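Long-range contacts in P domain of VPI (PDB 4P12), which forms the protruding dimeric spikes of the norovirus capsid and, as in related noroviruses, probably recognises carbohydrates on host cells: residues A[6-11]-A[231-236]; A[24-29]-A[202-207]; A[158-163]-A[209-214]; A[195-200]-A[294-299]. All coordinates share one frame; numbering follows the deposited sequence. Where two conformers were deposited one is given.

Interaction 1: A[6-11]-A[231-236]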
loop_
_atom_site.group_PDB
_atom_site.type_symbol
_atom_site.label_atom_id
_atom_site.label_comp_id
_atom_site.label_asym_id
_atom_site.label_seq_id
_atom_site.Cartn_x
_atom_site.Cartn_y
_atom_site.Cartn_z
ATOM N N GLN A 6 -13.857 -8.745 20.747
ATOM C CA GLN A 6 -14.084 -9.897 19.871
ATOM C C GLN A 6 -13.325 -9.867 18.545
ATOM O O GLN A 6 -13.337 -8.862 17.834
ATOM C CB GLN A 6 -15.583 -10.062 19.611
ATOM C CG GLN A 6 -16.342 -10.636 20.793
ATOM C CD GLN A 6 -16.015 -12.097 21.025
ATOM O OE1 GLN A 6 -15.930 -12.883 20.077
ATOM N NE2 GLN A 6 -15.823 -12.469 22.284
ATOM N N LEU A 7 -12.685 -10.987 18.210
ATOM C CA LEU A 7 -11.949 -11.110 16.951
ATOM C C LEU A 7 -12.861 -11.057 15.726
ATOM O O LEU A 7 -13.909 -11.708 15.670
ATOM C CB LEU A 7 -11.167 -12.423 16.931
ATOM C CG LEU A 7 -10.294 -12.671 15.697
ATOM C CD1 LEU A 7 -9.095 -11.750 15.666
ATOM C CD2 LEU A 7 -9.841 -14.125 15.656
ATOM N N THR A 8 -12.445 -10.268 14.744
ATOM C CA THR A 8 -13.038 -10.289 13.411
ATOM C C THR A 8 -11.909 -10.325 12.393
ATOM O O THR A 8 -10.755 -10.065 12.735
ATOM C CB THR A 8 -13.916 -9.062 13.144
ATOM O OG1 THR A 8 -13.125 -7.874 13.305
ATOM C CG2 THR A 8 -15.088 -9.020 14.114
ATOM N N VAL A 9 -12.231 -10.645 11.142
ATOM C CA VAL A 9 -11.285 -10.423 10.055
ATOM C C VAL A 9 -11.897 -9.378 9.114
ATOM O O VAL A 9 -13.105 -9.135 9.164
ATOM C CB VAL A 9 -10.934 -11.742 9.305
ATOM C CG1 VAL A 9 -10.163 -12.684 10.212
ATOM C CG2 VAL A 9 -12.191 -12.406 8.784
ATOM N N PRO A 10 -11.062 -8.723 8.294
ATOM C CA PRO A 10 -11.551 -7.633 7.430
ATOM C C PRO A 10 -12.707 -8.004 6.507
ATOM O O PRO A 10 -12.641 -9.023 5.826
ATOM C CB PRO A 10 -10.326 -7.312 6.571
ATOM C CG PRO A 10 -9.172 -7.618 7.449
ATOM C CD PRO A 10 -9.593 -8.852 8.222
ATOM N N ASN A 11 -13.740 -7.167 6.489
ATOM C CA ASN A 11 -14.857 -7.291 5.554
ATOM C C ASN A 11 -14.449 -6.710 4.207
ATOM O O ASN A 11 -14.973 -5.678 3.774
ATOM C CB ASN A 11 -16.066 -6.530 6.092
ATOM C CG ASN A 11 -17.296 -6.679 5.210
ATOM O OD1 ASN A 11 -17.499 -7.722 4.578
ATOM N ND2 ASN A 11 -18.093 -5.618 5.120
ATOM N N VAL A 231 -3.451 -5.682 14.342
ATOM C CA VAL A 231 -2.762 -4.641 15.113
ATOM C C VAL A 231 -3.744 -3.653 15.744
ATOM O O VAL A 231 -3.588 -3.242 16.901
ATOM C CB VAL A 231 -1.729 -3.891 14.243
ATOM C CG1 VAL A 231 -1.186 -2.654 14.951
ATOM C CG2 VAL A 231 -0.570 -4.826 13.870
ATOM N N GLU A 232 -4.741 -3.243 14.968
ATOM C CA GLU A 232 -5.743 -2.290 15.449
ATOM C C GLU A 232 -6.625 -2.851 16.550
ATOM O O GLU A 232 -6.924 -2.178 17.531
ATOM C CB GLU A 232 -6.673 -1.922 14.307
ATOM C CG GLU A 232 -6.116 -0.996 13.284
ATOM C CD GLU A 232 -7.208 -0.519 12.368
ATOM O OE1 GLU A 232 -8.024 0.304 12.814
ATOM O OE2 GLU A 232 -7.297 -1.028 11.232
ATOM N N GLN A 233 -7.072 -4.087 16.373
ATOM C CA GLN A 233 -8.083 -4.696 17.240
ATOM C C GLN A 233 -7.538 -5.118 18.597
ATOM O O GLN A 233 -8.235 -5.049 19.617
ATOM C CB GLN A 233 -8.680 -5.922 16.543
ATOM C CG GLN A 233 -10.020 -6.377 17.092
ATOM C CD GLN A 233 -10.764 -7.269 16.118
ATOM O OE1 GLN A 233 -10.210 -8.228 15.593
ATOM N NE2 GLN A 233 -12.028 -6.948 15.867
ATOM N N GLN A 234 -6.294 -5.595 18.598
ATOM C CA GLN A 234 -5.676 -6.174 19.796
ATOM C C GLN A 234 -6.631 -7.139 20.506
ATOM O O GLN A 234 -6.833 -7.042 21.720
ATOM C CB GLN A 234 -5.203 -5.088 20.772
ATOM C CG GLN A 234 -4.107 -4.161 20.240
ATOM C CD GLN A 234 -2.773 -4.869 20.083
ATOM O OE1 GLN A 234 -2.277 -5.500 21.018
ATOM N NE2 GLN A 234 -2.181 -4.765 18.898
ATOM N N ALA A 235 -7.235 -8.042 19.743
ATOM C CA ALA A 235 -8.244 -8.943 20.293
ATOM C C ALA A 235 -7.610 -10.098 21.057
ATOM O O ALA A 235 -6.565 -10.610 20.666
ATOM C CB ALA A 235 -9.146 -9.464 19.188
ATOM N N PRO A 236 -8.237 -10.506 22.166
ATOM C CA PRO A 236 -7.793 -11.690 22.899
ATOM C C PRO A 236 -8.102 -12.956 22.121
ATOM O O PRO A 236 -9.138 -13.049 21.456
ATOM C CB PRO A 236 -8.630 -11.640 24.184
ATOM C CG PRO A 236 -9.819 -10.836 23.839
ATOM C CD PRO A 236 -9.330 -9.814 22.858
HETATM O O HOH W 1 -11.704 -12.245 20.627
#
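Leu7 and Ala235 bring the two backbones closest, with CA atoms 5.4 Å apart, where the irregular arm 6-11 passes the C-terminal end of helix 224-233. The contact illustrates how an extended arm without regular secondary structure can be fastened to a helix end. Gln234, the first residue to leave helical geometry, has a positive phi of 46° and ends the helix; Ala235 beyond faces the arm.

Gln233, on the last turn of the helix, supplies the clasp. With CG anti to the backbone N (chi1 -161°) and the chain extended beyond it, the side chain reaches the arm, crossing that of Thr8 at about a right angle, and presents its amide. OE1 accepts a nearly straight bond from Thr8 N at 3.1 Å, and NE2 donates to Thr8 OG1 at 2.9 Å, with OG1 tilted from the amide plane of Gln233. One residue of the arm thus engages both ends of a single amide, although this grip belongs to one of two modelled conformers. Thr8 OG1 is also hydrogen-bonded to His229 of the same helix, so the hydroxyl serves two partners.

Beside this polar clasp, Ala235 CB lies 3.9 Å from Leu7 CA, while Leu7 CD1 reaches it at 4.2 Å; the leucine also packs on Trp290. Beyond them, a water accepts from Leu7 N at 2.9 Å and donates to Pro236 O at 2.8 Å.

Interaction 2: A[24-29]-A[202-207]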
loop_
_atom_site.group_PDB
_atom_site.type_symbol
_atom_site.label_atom_id
_atom_site.label_comp_id
_atom_site.label_asym_id
_atom_site.label_seq_id
_atom_site.Cartn_x
_atom_site.Cartn_y
_atom_site.Cartn_z
ATOM N N ALA A 24 1.658 -5.006 -4.172
ATOM C CA ALA A 24 0.825 -5.567 -5.218
ATOM C C ALA A 24 -0.481 -6.035 -4.597
ATOM O O ALA A 24 -0.559 -6.224 -3.375
ATOM C CB ALA A 24 1.552 -6.759 -5.877
ATOM N N MET A 25 -1.487 -6.295 -5.427
ATOM C CA MET A 25 -2.797 -6.729 -4.936
ATOM C C MET A 25 -3.055 -8.219 -5.183
ATOM O O MET A 25 -2.847 -8.719 -6.289
ATOM C CB MET A 25 -3.911 -5.894 -5.573
ATOM C CG MET A 25 -3.772 -4.398 -5.343
ATOM S SD MET A 25 -4.089 -3.925 -3.632
ATOM C CE MET A 25 -5.643 -4.764 -3.331
ATOM N N ILE A 26 -3.500 -8.921 -4.142
ATOM C CA ILE A 26 -3.705 -10.369 -4.208
ATOM C C ILE A 26 -4.644 -10.679 -5.366
ATOM O O ILE A 26 -5.692 -10.038 -5.508
ATOM C CB ILE A 26 -4.338 -10.912 -2.900
ATOM C CG1 ILE A 26 -3.409 -10.674 -1.696
ATOM C CG2 ILE A 26 -4.665 -12.408 -3.013
ATOM C CD1 ILE A 26 -2.022 -11.212 -1.885
ATOM N N ASN A 27 -4.293 -11.671 -6.182
ATOM C CA ASN A 27 -5.188 -12.095 -7.254
ATOM C C ASN A 27 -5.636 -13.560 -7.222
ATOM O O ASN A 27 -6.556 -13.946 -7.949
ATOM C CB ASN A 27 -4.649 -11.631 -8.624
ATOM C CG ASN A 27 -3.506 -12.480 -9.138
ATOM O OD1 ASN A 27 -2.717 -13.012 -8.368
ATOM N ND2 ASN A 27 -3.350 -12.516 -10.455
ATOM N N LYS A 28 -5.044 -14.339 -6.320
ATOM C CA LYS A 28 -5.534 -15.698 -6.053
ATOM C C LYS A 28 -4.947 -16.291 -4.788
ATOM O O LYS A 28 -3.996 -15.755 -4.206
ATOM C CB LYS A 28 -5.248 -16.665 -7.210
ATOM C CG LYS A 28 -3.787 -17.019 -7.365
ATOM C CD LYS A 28 -3.567 -17.935 -8.569
ATOM C CE LYS A 28 -3.936 -19.381 -8.228
ATOM N NZ LYS A 28 -3.682 -20.320 -9.365
ATOM N N MET A 29 -5.541 -17.403 -4.359
ATOM C CA MET A 29 -5.017 -18.217 -3.267
ATOM C C MET A 29 -4.471 -19.498 -3.863
ATOM O O MET A 29 -4.895 -19.907 -4.945
ATOM C CB MET A 29 -6.144 -18.615 -2.323
ATOM C CG MET A 29 -6.740 -17.495 -1.538
ATOM S SD MET A 29 -8.063 -18.166 -0.528
ATOM C CE MET A 29 -9.453 -18.209 -1.652
ATOM N N VAL A 202 -2.464 -21.730 3.425
ATOM C CA VAL A 202 -3.001 -20.953 2.309
ATOM C C VAL A 202 -2.047 -19.810 1.978
ATOM O O VAL A 202 -1.667 -19.014 2.841
ATOM C CB VAL A 202 -4.406 -20.394 2.620
ATOM C CG1 VAL A 202 -4.888 -19.442 1.520
ATOM C CG2 VAL A 202 -5.407 -21.542 2.852
ATOM N N TYR A 203 -1.644 -19.759 0.714
ATOM C CA TYR A 203 -0.771 -18.693 0.247
ATOM C C TYR A 203 -1.533 -17.741 -0.649
ATOM O O TYR A 203 -2.274 -18.154 -1.543
ATOM C CB TYR A 203 0.446 -19.270 -0.481
ATOM C CG TYR A 203 1.292 -20.118 0.425
ATOM C CD1 TYR A 203 2.212 -19.524 1.273
ATOM C CD2 TYR A 203 1.147 -21.500 0.466
ATOM C CE1 TYR A 203 2.996 -20.284 2.131
ATOM C CE2 TYR A 203 1.927 -22.276 1.330
ATOM C CZ TYR A 203 2.835 -21.649 2.166
ATOM O OH TYR A 203 3.616 -22.398 3.031
ATOM N N PHE A 204 -1.344 -16.456 -0.386
ATOM C CA PHE A 204 -1.987 -15.399 -1.152
ATOM C C PHE A 204 -0.981 -14.877 -2.167
ATOM O O PHE A 204 0.100 -14.434 -1.793
ATOM C CB PHE A 204 -2.487 -14.311 -0.196
ATOM C CG PHE A 204 -3.448 -14.837 0.837
ATOM C CD1 PHE A 204 -4.798 -14.937 0.548
ATOM C CD2 PHE A 204 -2.990 -15.299 2.068
ATOM C CE1 PHE A 204 -5.694 -15.445 1.483
ATOM C CE2 PHE A 204 -3.875 -15.825 3.014
ATOM C CZ PHE A 204 -5.224 -15.898 2.725
ATOM N N MET A 205 -1.336 -14.957 -3.454
ATOM C CA MET A 205 -0.385 -14.722 -4.548
ATOM C C MET A 205 -0.617 -13.386 -5.228
ATOM O O MET A 205 -1.758 -12.930 -5.331
ATOM C CB MET A 205 -0.526 -15.805 -5.620
ATOM C CG MET A 205 -0.503 -17.227 -5.108
ATOM S SD MET A 205 0.996 -17.617 -4.187
ATOM C CE MET A 205 2.239 -17.353 -5.437
ATOM N N SER A 206 0.466 -12.750 -5.667
ATOM C CA SER A 206 0.369 -11.526 -6.461
ATOM C C SER A 206 1.281 -11.622 -7.664
ATOM O O SER A 206 2.383 -12.178 -7.556
ATOM C CB SER A 206 0.785 -10.302 -5.652
ATOM O OG SER A 206 -0.159 -10.022 -4.630
ATOM N N ASP A 207 0.840 -11.072 -8.790
ATOM C CA ASP A 207 1.731 -10.905 -9.938
ATOM C C ASP A 207 2.831 -9.914 -9.542
ATOM O O ASP A 207 2.556 -8.912 -8.884
ATOM C CB ASP A 207 0.963 -10.374 -11.157
ATOM C CG ASP A 207 -0.120 -11.336 -11.641
ATOM O OD1 ASP A 207 0.030 -12.565 -11.464
ATOM O OD2 ASP A 207 -1.124 -10.847 -12.210
HETATM O O HOH W 2 -1.551 -9.523 -8.601
#
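Val202 opens the contact by setting CG1 4.0 Å from Met29 SD, at one end of an antiparallel pairing between strands 28-30 and 200-207, part of the seven-stranded sheet. Tyr203 O lies 3.2 Å from Met29 CA in a CA-H...O contact, while the tyrosine ring stands edge-to-face with Trp173.

Phe204 forms a non-hydrogen-bonded pair with Met29. The two side chains lie alongside, pointing the same way, in a Met-aromatic contact with SD 5.2 Å from the ring centroid and oblique to it. A bend at chi3 (-83°) turns the end of Met29 away. Val202 CG1 covers one ring face toward its rim, and Ile26 CG2 sits at the edge.

Met205 is gripped through its backbone, with its N donating to Lys28 O at 2.9 Å and its O accepting from Asn27 N at 3.0 Å. Its side chain shares a sheet face with Lys28, where CB and CG run beside the lysine's CG. The backbone N of Lys28 is buried without a partner.

At Ser206, CB touches Ala24 CB at 3.6 Å, and Ile26 CD1 closes on OG. At Asp207, a water accepts from its N at 2.9 Å and donates to Met25 O at 2.8 Å.

Interaction 3: A[158-163]-A[209-214]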
loop_
_atom_site.group_PDB
_atom_site.type_symbol
_atom_site.label_atom_id
_atom_site.label_comp_id
_atom_site.label_asym_id
_atom_site.label_seq_id
_atom_site.Cartn_x
_atom_site.Cartn_y
_atom_site.Cartn_z
ATOM N N LEU A 158 11.062 -1.879 -3.682
ATOM C CA LEU A 158 11.489 -2.993 -4.499
ATOM C C LEU A 158 10.691 -2.981 -5.810
ATOM O O LEU A 158 9.449 -3.015 -5.806
ATOM C CB LEU A 158 11.260 -4.308 -3.754
ATOM C CG LEU A 158 11.766 -5.533 -4.517
ATOM C CD1 LEU A 158 13.308 -5.498 -4.601
ATOM C CD2 LEU A 158 11.285 -6.809 -3.856
ATOM N N ALA A 159 11.410 -2.922 -6.928
ATOM C CA ALA A 159 10.781 -2.826 -8.240
ATOM C C ALA A 159 10.711 -4.162 -8.960
ATOM O O ALA A 159 9.703 -4.464 -9.606
ATOM C CB ALA A 159 11.517 -1.777 -9.108
ATOM N N TRP A 160 11.795 -4.935 -8.875
ATOM C CA TRP A 160 11.859 -6.253 -9.491
ATOM C C TRP A 160 13.028 -7.033 -8.921
ATOM O O TRP A 160 13.874 -6.461 -8.217
ATOM C CB TRP A 160 11.928 -6.173 -11.027
ATOM C CG TRP A 160 13.074 -5.376 -11.645
ATOM C CD1 TRP A 160 13.179 -4.013 -11.727
ATOM C CD2 TRP A 160 14.202 -5.909 -12.353
ATOM N NE1 TRP A 160 14.326 -3.663 -12.416
ATOM C CE2 TRP A 160 14.965 -4.809 -12.817
ATOM C CE3 TRP A 160 14.646 -7.209 -12.636
ATOM C CZ2 TRP A 160 16.156 -4.973 -13.535
ATOM C CZ3 TRP A 160 15.823 -7.370 -13.360
ATOM C CH2 TRP A 160 16.566 -6.255 -13.796
ATOM N N VAL A 161 13.035 -8.339 -9.172
ATOM C CA VAL A 161 14.104 -9.220 -8.688
ATOM C C VAL A 161 14.604 -10.112 -9.818
ATOM O O VAL A 161 13.882 -10.365 -10.793
ATOM C CB VAL A 161 13.661 -10.089 -7.479
ATOM C CG1 VAL A 161 13.272 -9.205 -6.277
ATOM C CG2 VAL A 161 12.516 -11.039 -7.871
ATOM N N SER A 162 15.843 -10.581 -9.693
ATOM C CA SER A 162 16.470 -11.368 -10.743
ATOM C C SER A 162 17.498 -12.302 -10.100
ATOM O O SER A 162 17.818 -12.144 -8.921
ATOM C CB SER A 162 17.106 -10.448 -11.794
ATOM O OG SER A 162 18.156 -9.699 -11.222
ATOM N N PRO A 163 18.007 -13.286 -10.861
ATOM C CA PRO A 163 18.895 -14.299 -10.267
ATOM C C PRO A 163 20.229 -13.759 -9.754
ATOM O O PRO A 163 20.792 -12.807 -10.315
ATOM C CB PRO A 163 19.159 -15.264 -11.427
ATOM C CG PRO A 163 18.028 -15.083 -12.339
ATOM C CD PRO A 163 17.631 -13.639 -12.244
ATOM N N PRO A 209 7.086 -8.556 -11.014
ATOM C CA PRO A 209 8.145 -8.848 -11.983
ATOM C C PRO A 209 9.341 -9.613 -11.405
ATOM O O PRO A 209 10.265 -9.037 -10.838
ATOM C CB PRO A 209 8.557 -7.462 -12.497
ATOM C CG PRO A 209 8.119 -6.492 -11.435
ATOM C CD PRO A 209 6.923 -7.111 -10.764
ATOM N N ILE A 210 9.335 -10.919 -11.651
ATOM C CA ILE A 210 10.405 -11.809 -11.249
ATOM C C ILE A 210 11.031 -12.293 -12.546
ATOM O O ILE A 210 10.354 -12.894 -13.382
ATOM C CB ILE A 210 9.869 -13.037 -10.486
ATOM C CG1 ILE A 210 9.126 -12.613 -9.213
ATOM C CG2 ILE A 210 11.018 -14.006 -10.153
ATOM C CD1 ILE A 210 8.539 -13.759 -8.419
ATOM N N VAL A 211 12.295 -11.951 -12.759
ATOM C CA VAL A 211 13.041 -12.414 -13.909
ATOM C C VAL A 211 13.638 -13.763 -13.549
ATOM O O VAL A 211 14.271 -13.898 -12.504
ATOM C CB VAL A 211 14.144 -11.409 -14.288
ATOM C CG1 VAL A 211 15.036 -11.964 -15.382
ATOM C CG2 VAL A 211 13.503 -10.091 -14.744
ATOM N N SER A 212 13.355 -14.765 -14.376
ATOM C CA SER A 212 13.838 -16.133 -14.176
ATOM C C SER A 212 13.274 -16.770 -12.923
ATOM O O SER A 212 13.991 -17.453 -12.192
ATOM C CB SER A 212 15.362 -16.212 -14.172
ATOM O OG SER A 212 15.891 -15.736 -15.383
ATOM N N GLY A 213 11.977 -16.615 -12.705
ATOM C CA GLY A 213 11.321 -17.382 -11.670
ATOM C C GLY A 213 10.427 -18.379 -12.364
ATOM O O GLY A 213 10.163 -18.242 -13.564
ATOM N N ASN A 214 9.991 -19.403 -11.648
ATOM C CA ASN A 214 9.164 -20.418 -12.285
ATOM C C ASN A 214 7.844 -19.777 -12.727
ATOM O O ASN A 214 7.308 -20.104 -13.791
ATOM C CB ASN A 214 8.926 -21.602 -11.349
ATOM C CG ASN A 214 10.149 -22.503 -11.220
ATOM O OD1 ASN A 214 11.106 -22.400 -11.996
ATOM N ND2 ASN A 214 10.111 -23.406 -10.244
#
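Pro209 sets its ring against the backbone of Ala159 and the base of Trp160, with CG 3.2 Å from Ala159 O and 3.8 Å from Trp160 CB. The next bump is Val211, directed at the strand. Its CG2 approaches the six-membered part of the indole obliquely, 3.7 Å from Trp160 CE3, and its CB meets Ser162 CB, so the valine fills the hollow between these two side chains. The indole is put there by a chi1 of 57°, which places CG between the backbone N and the carbonyl carbon.

Trp160 belongs to a classic beta bulge: it and Ala159 both face His109 on the neighbouring strand, and His109 stacks on the indole. The bulge lies near the end of strand 153-162 in the six-stranded sheet, and loop 209-214 runs alongside in nearly the same direction. One bridge, Val161 with Ile210, joins the backbones. Val211 N donates to Val161 O at 3.0 Å, whereas the bond from Val161 N to Pro209 O, at 3.3 Å, is weak.

Val161 and Ile210 lie side by side, CG2 of the valine touching both CG1 and CG2 of the isoleucine. Farther along, Pro163 CG is packed tightly against Ser212 CB at 3.4 Å.

Interaction 4: A[195-200]-A[294-299]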
loop_
_atom_site.group_PDB
_atom_site.type_symbol
_atom_site.label_atom_id
_atom_site.label_comp_id
_atom_site.label_asym_id
_atom_site.label_seq_id
_atom_site.Cartn_x
_atom_site.Cartn_y
_atom_site.Cartn_z
ATOM N N PRO A 195 0.034 -27.432 10.008
ATOM C CA PRO A 195 -0.249 -27.878 11.378
ATOM C C PRO A 195 -0.976 -29.199 11.564
ATOM O O PRO A 195 -1.474 -29.420 12.668
ATOM C CB PRO A 195 -1.147 -26.759 11.911
ATOM C CG PRO A 195 -1.855 -26.250 10.691
ATOM C CD PRO A 195 -0.893 -26.387 9.546
ATOM N N GLY A 196 -0.986 -30.092 10.584
ATOM C CA GLY A 196 -1.638 -31.369 10.834
ATOM C C GLY A 196 -3.072 -31.469 10.333
ATOM O O GLY A 196 -3.590 -30.521 9.730
ATOM N N PHE A 197 -3.664 -32.649 10.522
ATOM C CA PHE A 197 -5.080 -32.900 10.220
ATOM C C PHE A 197 -5.401 -32.645 8.756
ATOM O O PHE A 197 -6.501 -32.169 8.411
ATOM C CB PHE A 197 -5.976 -32.071 11.144
ATOM C CG PHE A 197 -5.727 -32.353 12.593
ATOM C CD1 PHE A 197 -6.140 -33.551 13.148
ATOM C CD2 PHE A 197 -5.043 -31.445 13.388
ATOM C CE1 PHE A 197 -5.893 -33.844 14.475
ATOM C CE2 PHE A 197 -4.800 -31.729 14.722
ATOM C CZ PHE A 197 -5.226 -32.925 15.261
ATOM N N GLY A 198 -4.439 -32.971 7.892
ATOM C CA GLY A 198 -4.634 -32.849 6.457
ATOM C C GLY A 198 -4.607 -31.416 5.959
ATOM O O GLY A 198 -4.872 -31.158 4.786
ATOM N N GLU A 199 -4.263 -30.479 6.838
ATOM C CA GLU A 199 -4.268 -29.060 6.487
ATOM C C GLU A 199 -3.052 -28.602 5.700
ATOM O O GLU A 199 -1.935 -29.116 5.875
ATOM C CB GLU A 199 -4.431 -28.225 7.768
ATOM C CG GLU A 199 -5.800 -28.436 8.392
ATOM C CD GLU A 199 -5.982 -27.716 9.719
ATOM O OE1 GLU A 199 -5.312 -26.691 9.982
ATOM O OE2 GLU A 199 -6.751 -28.241 10.547
ATOM N N ALA A 200 -3.296 -27.626 4.834
ATOM C CA ALA A 200 -2.252 -27.009 4.030
ATOM C C ALA A 200 -2.338 -25.514 4.245
ATOM O O ALA A 200 -3.433 -24.950 4.310
ATOM C CB ALA A 200 -2.443 -27.331 2.553
ATOM N N TYR A 294 -8.074 -29.062 16.871
ATOM C CA TYR A 294 -8.178 -30.400 16.315
ATOM C C TYR A 294 -9.244 -30.538 15.235
ATOM O O TYR A 294 -9.580 -31.658 14.846
ATOM C CB TYR A 294 -8.422 -31.438 17.427
ATOM C CG TYR A 294 -7.312 -31.610 18.459
ATOM C CD1 TYR A 294 -5.975 -31.639 18.080
ATOM C CD2 TYR A 294 -7.610 -31.790 19.806
ATOM C CE1 TYR A 294 -4.963 -31.817 19.012
ATOM C CE2 TYR A 294 -6.604 -31.969 20.746
ATOM C CZ TYR A 294 -5.284 -31.981 20.343
ATOM O OH TYR A 294 -4.280 -32.155 21.269
ATOM N N TYR A 295 -10.022 -29.419 15.230
ATOM C CA TYR A 295 -11.217 -29.297 14.397
ATOM C C TYR A 295 -10.886 -29.708 12.966
ATOM O O TYR A 295 -9.967 -29.159 12.357
ATOM C CB TYR A 295 -11.754 -27.862 14.433
ATOM C CG TYR A 295 -13.041 -27.646 13.652
ATOM C CD1 TYR A 295 -13.013 -27.328 12.300
ATOM C CD2 TYR A 295 -14.281 -27.774 14.268
ATOM C CE1 TYR A 295 -14.178 -27.127 11.584
ATOM C CE2 TYR A 295 -15.459 -27.576 13.552
ATOM C CZ TYR A 295 -15.392 -27.253 12.211
ATOM O OH TYR A 295 -16.542 -27.047 11.485
ATOM N N GLN A 296 -11.643 -30.662 12.431
ATOM C CA GLN A 296 -11.355 -31.208 11.109
ATOM C C GLN A 296 -12.140 -30.442 10.037
ATOM O O GLN A 296 -13.374 -30.459 10.035
ATOM C CB GLN A 296 -11.663 -32.708 11.068
ATOM C CG GLN A 296 -11.378 -33.349 9.721
ATOM C CD GLN A 296 -9.886 -33.512 9.469
ATOM O OE1 GLN A 296 -9.180 -34.135 10.264
ATOM N NE2 GLN A 296 -9.395 -32.921 8.382
ATOM N N LEU A 297 -11.433 -29.773 9.130
ATOM C CA LEU A 297 -12.080 -28.932 8.130
ATOM C C LEU A 297 -12.659 -29.744 6.974
ATOM O O LEU A 297 -12.104 -30.776 6.584
ATOM C CB LEU A 297 -11.072 -27.934 7.555
ATOM C CG LEU A 297 -10.442 -26.904 8.492
ATOM C CD1 LEU A 297 -9.260 -26.233 7.798
ATOM C CD2 LEU A 297 -11.477 -25.877 8.927
ATOM N N LYS A 298 -13.765 -29.251 6.419
ATOM C CA LYS A 298 -14.322 -29.780 5.175
ATOM C C LYS A 298 -13.414 -29.371 4.017
ATOM O O LYS A 298 -13.034 -28.210 3.918
ATOM C CB LYS A 298 -15.730 -29.219 4.954
ATOM C CG LYS A 298 -16.407 -29.702 3.679
ATOM C CD LYS A 298 -17.811 -29.122 3.565
ATOM C CE LYS A 298 -18.427 -29.406 2.203
ATOM N NZ LYS A 298 -18.253 -30.833 1.808
ATOM N N PRO A 299 -13.044 -30.320 3.148
ATOM C CA PRO A 299 -12.151 -29.962 2.034
ATOM C C PRO A 299 -12.701 -28.924 1.054
ATOM O O PRO A 299 -13.916 -28.846 0.826
ATOM C CB PRO A 299 -11.960 -31.292 1.307
ATOM C CG PRO A 299 -12.166 -32.326 2.365
ATOM C CD PRO A 299 -13.261 -31.773 3.234
HETATM O O HOH W 3 -8.596 -29.993 9.329
#
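A type I' beta turn from Gly196 to Glu199 meets the irregular C-terminal tail of the chain here, a worked case of a tight turn offering its backbone and side chains to a passing segment. Phe197 and Gly198 occupy the turn's two central positions, and Phe197 contributes more buried surface than any other residue. Its ring takes Tyr294 CA over one face in a CH-pi contact, 4.2 Å from the centroid. The detailed placing of the two aromatic rings against each other is doubtful.

The carbonyl of Phe197 is engaged by Gln296. With the glutamine side chain bent at chi2 (74°), NE2 donates a hydrogen bond to Phe197 O at 3.0 Å, from above the carbonyl plane and not on a lone pair. Deeper in, Leu297 CD1 packs across the Glu199 side chain, 4.1 Å from CD.

A water joins the two segments. It accepts from Leu297 N at 2.9 Å and lies 2.8 Å from Glu199 OE2 and 3.2 Å from Phe197 O, with more acceptors in reach than it has protons to give. Glu199 OE2 also forms a salt bridge with Lys259, while OE1 is bonded to Thr267 and Tyr261. With both carboxylate oxygens held by donors, Glu199 is probably stabilised as the anion, so the water probably links the tail to a carboxylate that stays charged.

The first segments come in the order 6-11, 24-29, 158-163 and 195-200, followed by the partners 202-207, 209-214, 231-236 and 294-299. Interactions 2 and 3 are therefore nested in the loop closed by interaction 1, whereas interaction 4 crosses all three. Strand 200-207 lies in the sheet of interaction 2, and the chain on either side of that segment leads to interactions 4 and 3, whose centres lie about 22 and 16 Å from that of interaction 2. Interaction 3 reaches the separate six-stranded sheet; its centre is about 34 Å from that of interaction 1. Interactions 1, 2 and 3 touch the second subunit, while no other chain touches interaction 4.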